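Local coordinates for protein globin III, extracellular (Lumbricus terrestris, PDB 1X9F) that probably carries oxygen as a haem-bearing globin subunit of the giant extracellular haemoglobin (erythrocruorin) of the earthworm, at residues D52-V57 with S68-R73; R13-Q18 with L80-L85. All blocks are in the same frame, centred on the assembly; numbering follows the deposited sequence.

Overall arrangement
From the N terminus the chain runs first into helix 9-20, whose residues 13-18 pack in contact 2 against residues 80-85. That contact closes a long loop of 61 residues between its segments. Nested inside it, contact 1 closes a much shorter loop of ten residues and brings the end of helix 50-53 and the following turn to residues 68-73, early in helix 65-83. Helix 65-83 thus serves both contacts, which lie on opposite sides of the chain's centre with their centres about 24 Å apart. Contact 1 faces the haem and its carbon monoxide, whereas contact 2 ties helix 9-20 to the C-terminal end of helix 65-83 and to residues 84-85 just after it.

Contact 1 of 2, residues D52-V57 with S68-R73; sequences DLFKRV and SAHALR. With HEM (protoporphyrin IX containing Fe), chain R; CMO (carbon monoxide), chain S.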
ATOM      1  N   ASP C  52      33.668 -16.285  40.114  1.00 41.47           N
ATOM      2  CA  ASP C  52      33.872 -16.115  41.552  1.00 43.34           C
ATOM      3  C   ASP C  52      33.009 -14.980  42.097  1.00 40.78           C
ATOM      4  O   ASP C  52      32.432 -15.102  43.182  1.00 39.66           O
ATOM      5  CB  ASP C  52      35.357 -15.875  41.876  1.00 44.50           C
ATOM      6  CG  ASP C  52      36.249 -17.034  41.435  1.00 54.15           C
ATOM      7  OD1 ASP C  52      37.471 -16.974  41.697  1.00 54.35           O
ATOM      8  OD2 ASP C  52      35.826 -18.040  40.821  1.00 60.88           O
ATOM      9  N   LEU C  53      32.915 -13.893  41.331  1.00 38.20           N
ATOM     10  CA  LEU C  53      32.139 -12.709  41.716  1.00 35.49           C
ATOM     11  C   LEU C  53      30.659 -13.026  41.927  1.00 34.02           C
ATOM     12  O   LEU C  53      29.988 -12.379  42.734  1.00 33.39           O
ATOM     13  CB  LEU C  53      32.309 -11.606  40.665  1.00 34.66           C
ATOM     14  CG  LEU C  53      33.754 -11.169  40.395  1.00 35.37           C
ATOM     15  CD1 LEU C  53      33.873 -10.482  39.045  1.00 29.75           C
ATOM     16  CD2 LEU C  53      34.254 -10.263  41.502  1.00 33.27           C
ATOM     17  N   PHE C  54      30.171 -14.041  41.219  1.00 35.97           N
ATOM     18  CA  PHE C  54      28.763 -14.437  41.277  1.00 36.79           C
ATOM     19  C   PHE C  54      28.486 -15.737  42.069  1.00 38.74           C
ATOM     20  O   PHE C  54      27.435 -16.365  41.894  1.00 40.49           O
ATOM     21  CB  PHE C  54      28.182 -14.516  39.854  1.00 36.97           C
ATOM     22  CG  PHE C  54      28.054 -13.177  39.170  1.00 34.06           C
ATOM     23  CD1 PHE C  54      28.819 -12.874  38.051  1.00 38.78           C
ATOM     24  CD2 PHE C  54      27.166 -12.225  39.645  1.00 38.00           C
ATOM     25  CE1 PHE C  54      28.701 -11.643  37.415  1.00 34.86           C
ATOM     26  CE2 PHE C  54      27.050 -11.000  39.019  1.00 37.48           C
ATOM     27  CZ  PHE C  54      27.818 -10.710  37.900  1.00 34.77           C
ATOM     28  N   LYS C  55      29.414 -16.130  42.942  1.00 39.94           N
ATOM     29  CA  LYS C  55      29.247 -17.323  43.783  1.00 41.04           C
ATOM     30  C   LYS C  55      28.045 -17.178  44.715  1.00 40.57           C
ATOM     31  O   LYS C  55      27.252 -18.109  44.875  1.00 38.85           O
ATOM     32  CB  LYS C  55      30.526 -17.578  44.591  1.00 43.86           C
ATOM     33  CG  LYS C  55      30.494 -18.798  45.508  1.00 49.39           C
ATOM     34  CD  LYS C  55      31.857 -19.025  46.169  1.00 58.53           C
ATOM     35  CE  LYS C  55      31.773 -20.034  47.314  1.00 60.83           C
ATOM     36  NZ  LYS C  55      31.228 -21.366  46.880  1.00 61.43           N
ATOM     37  N   ARG C  56      27.923 -15.994  45.314  1.00 40.35           N
ATOM     38  CA  ARG C  56      26.844 -15.676  46.241  1.00 39.87           C
ATOM     39  C   ARG C  56      25.467 -15.873  45.591  1.00 39.37           C
ATOM     40  O   ARG C  56      24.484 -16.145  46.285  1.00 39.56           O
ATOM     41  CB  ARG C  56      27.012 -14.232  46.761  1.00 42.17           C
ATOM     42  CG  ARG C  56      26.409 -13.929  48.139  1.00 44.83           C
ATOM     43  CD  ARG C  56      24.888 -13.712  48.162  1.00 61.30           C
ATOM     44  NE  ARG C  56      24.453 -12.394  47.683  1.00 64.85           N
ATOM     45  CZ  ARG C  56      23.197 -12.095  47.330  1.00 64.81           C
ATOM     46  NH1 ARG C  56      22.246 -13.020  47.378  1.00 61.42           N
ATOM     47  NH2 ARG C  56      22.893 -10.871  46.918  1.00 59.10           N
ATOM     48  N   VAL C  57      25.399 -15.753  44.263  1.00 38.03           N
ATOM     49  CA  VAL C  57      24.114 -15.921  43.574  1.00 37.62           C
ATOM     50  C   VAL C  57      23.980 -17.236  42.809  1.00 39.24           C
ATOM     51  O   VAL C  57      23.015 -17.428  42.064  1.00 38.24           O
ATOM     52  CB  VAL C  57      23.757 -14.717  42.656  1.00 38.24           C
ATOM     53  CG1 VAL C  57      23.385 -13.499  43.492  1.00 32.42           C
ATOM     54  CG2 VAL C  57      24.885 -14.401  41.674  1.00 36.00           C
ATOM     55  N   SER C  68      18.580 -17.049  38.818  1.00 31.65           N
ATOM     56  CA  SER C  68      17.406 -16.504  38.148  1.00 30.83           C
ATOM     57  C   SER C  68      16.970 -15.167  38.736  1.00 31.30           C
ATOM     58  O   SER C  68      16.804 -14.196  37.996  1.00 33.25           O
ATOM     59  CB  SER C  68      16.244 -17.499  38.181  1.00 31.47           C
ATOM     60  OG  SER C  68      16.443 -18.544  37.246  1.00 27.60           O
ATOM     61  N   ALA C  69      16.784 -15.118  40.057  1.00 30.75           N
ATOM     62  CA  ALA C  69      16.406 -13.876  40.736  1.00 28.95           C
ATOM     63  C   ALA C  69      17.415 -12.775  40.440  1.00 29.78           C
ATOM     64  O   ALA C  69      17.047 -11.632  40.141  1.00 31.80           O
ATOM     65  CB  ALA C  69      16.280 -14.096  42.237  1.00 26.87           C
ATOM     66  N   HIS C  70      18.688 -13.133  40.503  1.00 26.34           N
ATOM     67  CA  HIS C  70      19.732 -12.183  40.234  1.00 25.24           C
ATOM     68  C   HIS C  70      19.647 -11.628  38.809  1.00 26.25           C
ATOM     69  O   HIS C  70      19.835 -10.432  38.587  1.00 27.00           O
ATOM     70  CB  HIS C  70      21.070 -12.850  40.454  1.00 26.00           C
ATOM     71  CG  HIS C  70      22.220 -12.005  40.042  1.00 25.06           C
ATOM     72  ND1 HIS C  70      22.664 -10.943  40.798  1.00 27.24           N
ATOM     73  CD2 HIS C  70      23.014 -12.057  38.950  1.00 27.35           C
ATOM     74  CE1 HIS C  70      23.692 -10.383  40.191  1.00 34.17           C
ATOM     75  NE2 HIS C  70      23.924 -11.039  39.067  1.00 33.74           N
ATOM     76  N   ALA C  71      19.375 -12.505  37.849  1.00 24.90           N
ATOM     77  CA  ALA C  71      19.288 -12.096  36.457  1.00 23.07           C
ATOM     78  C   ALA C  71      18.139 -11.110  36.267  1.00 24.59           C
ATOM     79  O   ALA C  71      18.273 -10.140  35.520  1.00 22.84           O
ATOM     80  CB  ALA C  71      19.123 -13.302  35.559  1.00 26.19           C
ATOM     81  N   LEU C  72      17.021 -11.358  36.949  1.00 24.52           N
ATOM     82  CA  LEU C  72      15.910 -10.406  36.987  1.00 24.33           C
ATOM     83  C   LEU C  72      16.377  -9.083  37.567  1.00 25.01           C
ATOM     84  O   LEU C  72      15.991  -8.012  37.096  1.00 25.19           O
ATOM     85  CB  LEU C  72      14.756 -10.947  37.837  1.00 23.34           C
ATOM     86  CG  LEU C  72      13.920 -12.065  37.218  1.00 29.14           C
ATOM     87  CD1 LEU C  72      13.029 -12.697  38.264  1.00 21.31           C
ATOM     88  CD2 LEU C  72      13.082 -11.537  36.055  1.00 21.68           C
ATOM     89  N   ARG C  73      17.216  -9.176  38.593  1.00 25.75           N
ATOM     90  CA  ARG C  73      17.701  -8.009  39.307  1.00 26.79           C
ATOM     91  C   ARG C  73      18.549  -7.100  38.414  1.00 26.08           C
ATOM     92  O   ARG C  73      18.288  -5.898  38.344  1.00 26.32           O
ATOM     93  CB  ARG C  73      18.459  -8.437  40.563  1.00 26.16           C
ATOM     94  CG  ARG C  73      18.005  -7.711  41.818  1.00 30.10           C
ATOM     95  CD  ARG C  73      17.784  -8.623  43.016  1.00 29.68           C
ATOM     96  NE  ARG C  73      18.933  -9.493  43.239  1.00 30.45           N
ATOM     97  CZ  ARG C  73      18.867 -10.742  43.680  1.00 25.35           C
ATOM     98  NH1 ARG C  73      17.697 -11.310  43.961  1.00 21.14           N
ATOM     99  NH2 ARG C  73      19.989 -11.440  43.833  1.00 26.70           N
TER
HETATM  100  CHA HEM R 160      24.618  -7.036  41.674  1.00 29.00           C
HETATM  101  CHB HEM R 160      22.836  -4.121  38.157  1.00 30.82           C
HETATM  102  CHC HEM R 160      26.699  -5.058  35.326  1.00 31.01           C
HETATM  103  CHD HEM R 160      28.645  -7.684  38.993  1.00 25.92           C
HETATM  104  C1A HEM R 160      23.711  -6.160  40.908  1.00 30.17           C
HETATM  105  C2A HEM R 160      22.462  -5.797  41.410  1.00 26.95           C
HETATM  106  C3A HEM R 160      21.886  -4.920  40.386  1.00 26.59           C
HETATM  107  C4A HEM R 160      22.963  -4.911  39.381  1.00 27.12           C
HETATM  108  CMA HEM R 160      20.554  -4.214  40.358  1.00 27.67           C
HETATM  109  CAA HEM R 160      21.829  -6.213  42.711  1.00 28.76           C
HETATM  110  CBA HEM R 160      21.996  -5.110  43.738  1.00 28.19           C
HETATM  111  CGA HEM R 160      21.307  -5.563  44.997  1.00 30.10           C
HETATM  112  O1A HEM R 160      20.069  -5.422  45.084  1.00 35.26           O
HETATM  113  O2A HEM R 160      22.003  -6.067  45.903  1.00 32.20           O
HETATM  114  C1B HEM R 160      23.770  -4.124  37.035  1.00 27.32           C
HETATM  115  C2B HEM R 160      23.467  -3.443  35.862  1.00 32.61           C
HETATM  116  C3B HEM R 160      24.551  -3.757  35.110  1.00 32.12           C
HETATM  117  C4B HEM R 160      25.423  -4.541  35.833  1.00 27.91           C
HETATM  118  CMB HEM R 160      22.266  -2.600  35.500  1.00 28.34           C
HETATM  119  CAB HEM R 160      24.745  -3.278  33.877  1.00 29.10           C
HETATM  120  CBB HEM R 160      24.586  -2.694  32.655  1.00 33.25           C
HETATM  121  C1C HEM R 160      27.603  -5.908  36.119  1.00 29.06           C
HETATM  122  C2C HEM R 160      28.800  -6.376  35.600  1.00 28.59           C
HETATM  123  C3C HEM R 160      29.321  -7.086  36.650  1.00 32.08           C
HETATM  124  C4C HEM R 160      28.419  -7.040  37.689  1.00 29.13           C
HETATM  125  CMC HEM R 160      29.403  -6.131  34.241  1.00 24.18           C
HETATM  126  CAC HEM R 160      30.594  -7.848  36.623  1.00 38.80           C
HETATM  127  CBC HEM R 160      31.790  -7.565  37.287  1.00 37.95           C
HETATM  128  C1D HEM R 160      27.689  -7.750  40.110  1.00 24.37           C
HETATM  129  C2D HEM R 160      27.954  -8.509  41.247  1.00 28.38           C
HETATM  130  C3D HEM R 160      26.841  -8.352  42.044  1.00 26.57           C
HETATM  131  C4D HEM R 160      25.961  -7.469  41.242  1.00 26.76           C
HETATM  132  CMD HEM R 160      29.202  -9.310  41.540  1.00 23.61           C
HETATM  133  CAD HEM R 160      26.576  -8.946  43.400  1.00 26.00           C
HETATM  134  CBD HEM R 160      25.969 -10.325  43.180  1.00 29.76           C
HETATM  135  CGD HEM R 160      25.593 -10.849  44.537  1.00 33.11           C
HETATM  136  O1D HEM R 160      26.432 -11.512  45.183  1.00 36.82           O
HETATM  137  O2D HEM R 160      24.451 -10.582  44.955  1.00 38.03           O
HETATM  138  NA  HEM R 160      24.063  -5.628  39.702  1.00 25.97           N
HETATM  139  NB  HEM R 160      24.944  -4.816  37.075  1.00 28.48           N
HETATM  140  NC  HEM R 160      27.342  -6.287  37.404  1.00 24.87           N
HETATM  141  ND  HEM R 160      26.494  -7.108  40.052  1.00 29.23           N
HETATM  142 FE   HEM R 160      25.727  -5.934  38.581  1.00 25.72          FE
HETATM  143  C   CMO S1163      24.758  -7.901  37.759  1.00 30.61           C
HETATM  144  O   CMO S1163      24.642  -8.832  36.981  1.00 37.65           O
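Phe54 and Val57 close around the side chain of His70 above the haem. The histidine reaches out of helix 65-83 with CG anti to the backbone N (chi1 173°), which carries its ring toward the turn after helix 50-53. At the base, His70 CB packs on Val57 CB at 3.9 Å. Farther out, the imidazole turns a face to the valine in a CH-pi contact, Val57 CG2 sitting 4.0 Å from the ring centroid and 14° off the normal. Val57 CG1 comes against His70 ND1, and His70 CD2 lies by Val57 CG2 and CMO O. His70 CE1 meets Phe54 CE2 and the ligand carbon, and approaches the propionate carbon HEM CBD at 3.8 Å. At the tip, NE2 gives a weak hydrogen bond to CMO O, 3.1 Å long and well bent.

This is the distal side of a globin haem pocket, with His70 as the distal histidine; the position of Phe54 is consistent with the phenylalanine of the CD corner. Phe54 CZ lies 3.3 Å from HEM CHD, while Phe54 CE2 comes up to His70 NE2. The phenyl and imidazole planes meet obliquely at 60° with centroids 5.0 Å apart. Leu40, from helix 28-46, also touches His70 and with Ile74 completes the carbon monoxide pocket. A leucine in place of His70 would probably leave CMO O without its N-H donor and Val57 CG2 without the ring face on which it rests.

Beyond the ring, the chain of Arg56, bent at chi2 and chi3, folds over the propionate, placing HEM O2D over one face of its guanidinium. Arg73 NH2 lies 4.3 Å from Arg56 NH2, and Arg73 NH1 forms a salt bridge to Glu88 of the neighbouring Globin II chain.

Contact 2 of 2, residues R13-Q18 with L80-L85; sequences RIVQKQ and LAINLL
Where the first helix of the globin fold, helix 9-20, packs across the C-terminal end of helix 65-83, which carries the distal side of the haem pocket, Gln16 and Val15 meet Ile82 and Leu85. The two backbones come nearest at Gln16 and Ile82, with their CA atoms 6.3 Å apart.

One polar bond joins the segments. The Gln16 side chain, extended beyond CG (chi2 -178°), carries its amide to the last turn of the helix, and NE2 donates to Ile82 O at 2.7 Å with an N-H...O angle of 153°. The donor lies in the carbonyl plane, whereas the oxygen is tilted somewhat from the plane of the Gln16 amide. Ile82 O also accepts from Leu85 N, so two N-H groups, one from a side chain and one from the backbone, grip this carbonyl. The neighbouring Asn83 turns away from helix 9-20, and its OD1 is hydrogen-bonded to Gly23 N of the neighbouring Globin II chain.

Apolar contacts flank the amide. The Gln16 and Ile82 side chains run antiparallel alongside one another, the methylene Gln16 CG packing on the methyl Ile82 CG2 at 3.9 Å. Leu85 CB lies alongside the amide nitrogen. Trp136, from helix 133-148, touches both Val15 and Ile82, while Cys139, disulfide-linked to Cys7, also packs on Val15; Cys7 in turn touches Leu85. Val15 directs a single methyl into the interface: CG1 stands 4.2 Å from Ile82 CG2 and 4.0 Å from Leu85 CD1.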
ATOM      1  N   ARG C  13      15.480   8.298  22.983  1.00 23.79           N
ATOM      2  CA  ARG C  13      14.109   8.023  22.588  1.00 23.72           C
ATOM      3  C   ARG C  13      14.071   6.787  21.670  1.00 22.97           C
ATOM      4  O   ARG C  13      13.154   5.970  21.773  1.00 21.23           O
ATOM      5  CB  ARG C  13      13.502   9.268  21.909  1.00 26.07           C
ATOM      6  CG  ARG C  13      12.027   9.149  21.533  1.00 37.96           C
ATOM      7  CD  ARG C  13      11.523  10.208  20.532  1.00 55.56           C
ATOM      8  NE  ARG C  13      12.177  10.135  19.213  1.00 61.60           N
ATOM      9  CZ  ARG C  13      11.937   9.201  18.287  1.00 61.03           C
ATOM     10  NH1 ARG C  13      11.058   8.228  18.511  1.00 58.81           N
ATOM     11  NH2 ARG C  13      12.588   9.237  17.130  1.00 60.44           N
ATOM     12  N   ILE C  14      15.070   6.657  20.790  1.00 22.42           N
ATOM     13  CA  ILE C  14      15.207   5.477  19.922  1.00 22.76           C
ATOM     14  C   ILE C  14      15.453   4.234  20.777  1.00 22.48           C
ATOM     15  O   ILE C  14      14.832   3.191  20.565  1.00 22.99           O
ATOM     16  CB  ILE C  14      16.352   5.656  18.866  1.00 24.38           C
ATOM     17  CG1 ILE C  14      16.108   6.870  17.959  1.00 24.94           C
ATOM     18  CG2 ILE C  14      16.538   4.390  18.028  1.00 21.04           C
ATOM     19  CD1 ILE C  14      14.949   6.729  16.977  1.00 31.35           C
ATOM     20  N   VAL C  15      16.348   4.365  21.752  1.00 20.40           N
ATOM     21  CA  VAL C  15      16.687   3.263  22.648  1.00 20.72           C
ATOM     22  C   VAL C  15      15.468   2.771  23.441  1.00 20.29           C
ATOM     23  O   VAL C  15      15.220   1.567  23.513  1.00 21.87           O
ATOM     24  CB  VAL C  15      17.887   3.634  23.573  1.00 18.46           C
ATOM     25  CG1 VAL C  15      18.018   2.666  24.742  1.00 17.86           C
ATOM     26  CG2 VAL C  15      19.185   3.667  22.767  1.00 15.57           C
ATOM     27  N   GLN C  16      14.703   3.706  24.003  1.00 21.50           N
ATOM     28  CA  GLN C  16      13.527   3.379  24.821  1.00 24.00           C
ATOM     29  C   GLN C  16      12.430   2.675  24.040  1.00 25.81           C
ATOM     30  O   GLN C  16      11.828   1.714  24.524  1.00 26.64           O
ATOM     31  CB  GLN C  16      12.960   4.638  25.468  1.00 19.29           C
ATOM     32  CG  GLN C  16      13.851   5.186  26.552  1.00 23.31           C
ATOM     33  CD  GLN C  16      13.280   6.409  27.235  1.00 20.22           C
ATOM     34  OE1 GLN C  16      12.790   7.336  26.585  1.00 19.13           O
ATOM     35  NE2 GLN C  16      13.367   6.428  28.559  1.00 14.97           N
ATOM     36  N   LYS C  17      12.181   3.174  22.833  1.00 28.39           N
ATOM     37  CA  LYS C  17      11.192   2.614  21.932  1.00 27.11           C
ATOM     38  C   LYS C  17      11.600   1.202  21.533  1.00 27.05           C
ATOM     39  O   LYS C  17      10.773   0.282  21.537  1.00 28.54           O
ATOM     40  CB  LYS C  17      11.067   3.505  20.694  1.00 28.96           C
ATOM     41  CG  LYS C  17       9.996   3.066  19.711  1.00 40.20           C
ATOM     42  CD  LYS C  17      10.103   3.820  18.395  1.00 49.36           C
ATOM     43  CE  LYS C  17       9.545   5.236  18.499  1.00 58.71           C
ATOM     44  NZ  LYS C  17       9.702   5.975  17.214  1.00 64.03           N
ATOM     45  N   GLN C  18      12.878   1.027  21.209  1.00 25.99           N
ATOM     46  CA  GLN C  18      13.367  -0.274  20.767  1.00 24.95           C
ATOM     47  C   GLN C  18      13.386  -1.315  21.879  1.00 24.75           C
ATOM     48  O   GLN C  18      13.018  -2.468  21.660  1.00 24.33           O
ATOM     49  CB  GLN C  18      14.734  -0.142  20.101  1.00 21.55           C
ATOM     50  CG  GLN C  18      14.631   0.449  18.708  1.00 21.11           C
ATOM     51  CD  GLN C  18      15.971   0.737  18.057  1.00 21.59           C
ATOM     52  OE1 GLN C  18      16.018   1.116  16.889  1.00 26.71           O
ATOM     53  NE2 GLN C  18      17.056   0.570  18.798  1.00 21.84           N
ATOM     54  N   LEU C  80      15.621   0.009  34.540  1.00 20.35           N
ATOM     55  CA  LEU C  80      15.534   1.238  35.309  1.00 17.13           C
ATOM     56  C   LEU C  80      16.291   2.381  34.638  1.00 16.75           C
ATOM     57  O   LEU C  80      15.728   3.457  34.422  1.00 17.25           O
ATOM     58  CB  LEU C  80      16.071   0.998  36.721  1.00 18.65           C
ATOM     59  CG  LEU C  80      16.231   2.232  37.603  1.00 19.41           C
ATOM     60  CD1 LEU C  80      14.880   2.734  38.032  1.00 19.54           C
ATOM     61  CD2 LEU C  80      17.079   1.914  38.809  1.00 27.26           C
ATOM     62  N   ALA C  81      17.558   2.146  34.308  1.00 15.41           N
ATOM     63  CA  ALA C  81      18.370   3.148  33.629  1.00 15.35           C
ATOM     64  C   ALA C  81      17.697   3.625  32.335  1.00 17.59           C
ATOM     65  O   ALA C  81      17.481   4.826  32.146  1.00 18.21           O
ATOM     66  CB  ALA C  81      19.767   2.603  33.348  1.00 13.56           C
ATOM     67  N   ILE C  82      17.349   2.679  31.465  1.00 16.91           N
ATOM     68  CA  ILE C  82      16.707   3.007  30.193  1.00 16.22           C
ATOM     69  C   ILE C  82      15.409   3.783  30.412  1.00 18.53           C
ATOM     70  O   ILE C  82      15.143   4.762  29.707  1.00 20.51           O
ATOM     71  CB  ILE C  82      16.454   1.730  29.349  1.00 16.41           C
ATOM     72  CG1 ILE C  82      17.795   1.106  28.916  1.00 11.00           C
ATOM     73  CG2 ILE C  82      15.545   2.040  28.135  1.00 10.73           C
ATOM     74  CD1 ILE C  82      17.646  -0.220  28.183  1.00 11.71           C
ATOM     75  N   ASN C  83      14.608   3.359  31.386  1.00 17.00           N
ATOM     76  CA  ASN C  83      13.356   4.058  31.645  1.00 17.95           C
ATOM     77  C   ASN C  83      13.546   5.419  32.293  1.00 19.26           C
ATOM     78  O   ASN C  83      12.594   6.193  32.391  1.00 21.46           O
ATOM     79  CB  ASN C  83      12.364   3.197  32.432  1.00 17.73           C
ATOM     80  CG  ASN C  83      11.525   2.320  31.526  1.00 19.25           C
ATOM     81  OD1 ASN C  83      10.446   2.719  31.081  1.00 22.16           O
ATOM     82  ND2 ASN C  83      12.031   1.130  31.217  1.00 17.53           N
ATOM     83  N   LEU C  84      14.771   5.713  32.724  1.00 18.21           N
ATOM     84  CA  LEU C  84      15.077   7.031  33.272  1.00 17.85           C
ATOM     85  C   LEU C  84      15.898   7.905  32.318  1.00 21.12           C
ATOM     86  O   LEU C  84      16.314   9.005  32.694  1.00 19.97           O
ATOM     87  CB  LEU C  84      15.738   6.923  34.657  1.00 16.71           C
ATOM     88  CG  LEU C  84      14.819   6.527  35.825  1.00 14.99           C
ATOM     89  CD1 LEU C  84      15.614   6.365  37.114  1.00 14.11           C
ATOM     90  CD2 LEU C  84      13.664   7.520  36.031  1.00 11.09           C
ATOM     91  N   LEU C  85      16.119   7.441  31.089  1.00 23.16           N
ATOM     92  CA  LEU C  85      16.903   8.213  30.120  1.00 23.74           C
ATOM     93  C   LEU C  85      16.309   9.591  29.805  1.00 24.73           C
ATOM     94  O   LEU C  85      17.052  10.550  29.565  1.00 24.22           O
ATOM     95  CB  LEU C  85      17.151   7.406  28.845  1.00 23.74           C
ATOM     96  CG  LEU C  85      18.225   6.312  28.937  1.00 24.46           C
ATOM     97  CD1 LEU C  85      18.110   5.346  27.762  1.00 20.87           C
ATOM     98  CD2 LEU C  85      19.634   6.896  29.009  1.00 14.73           C
TER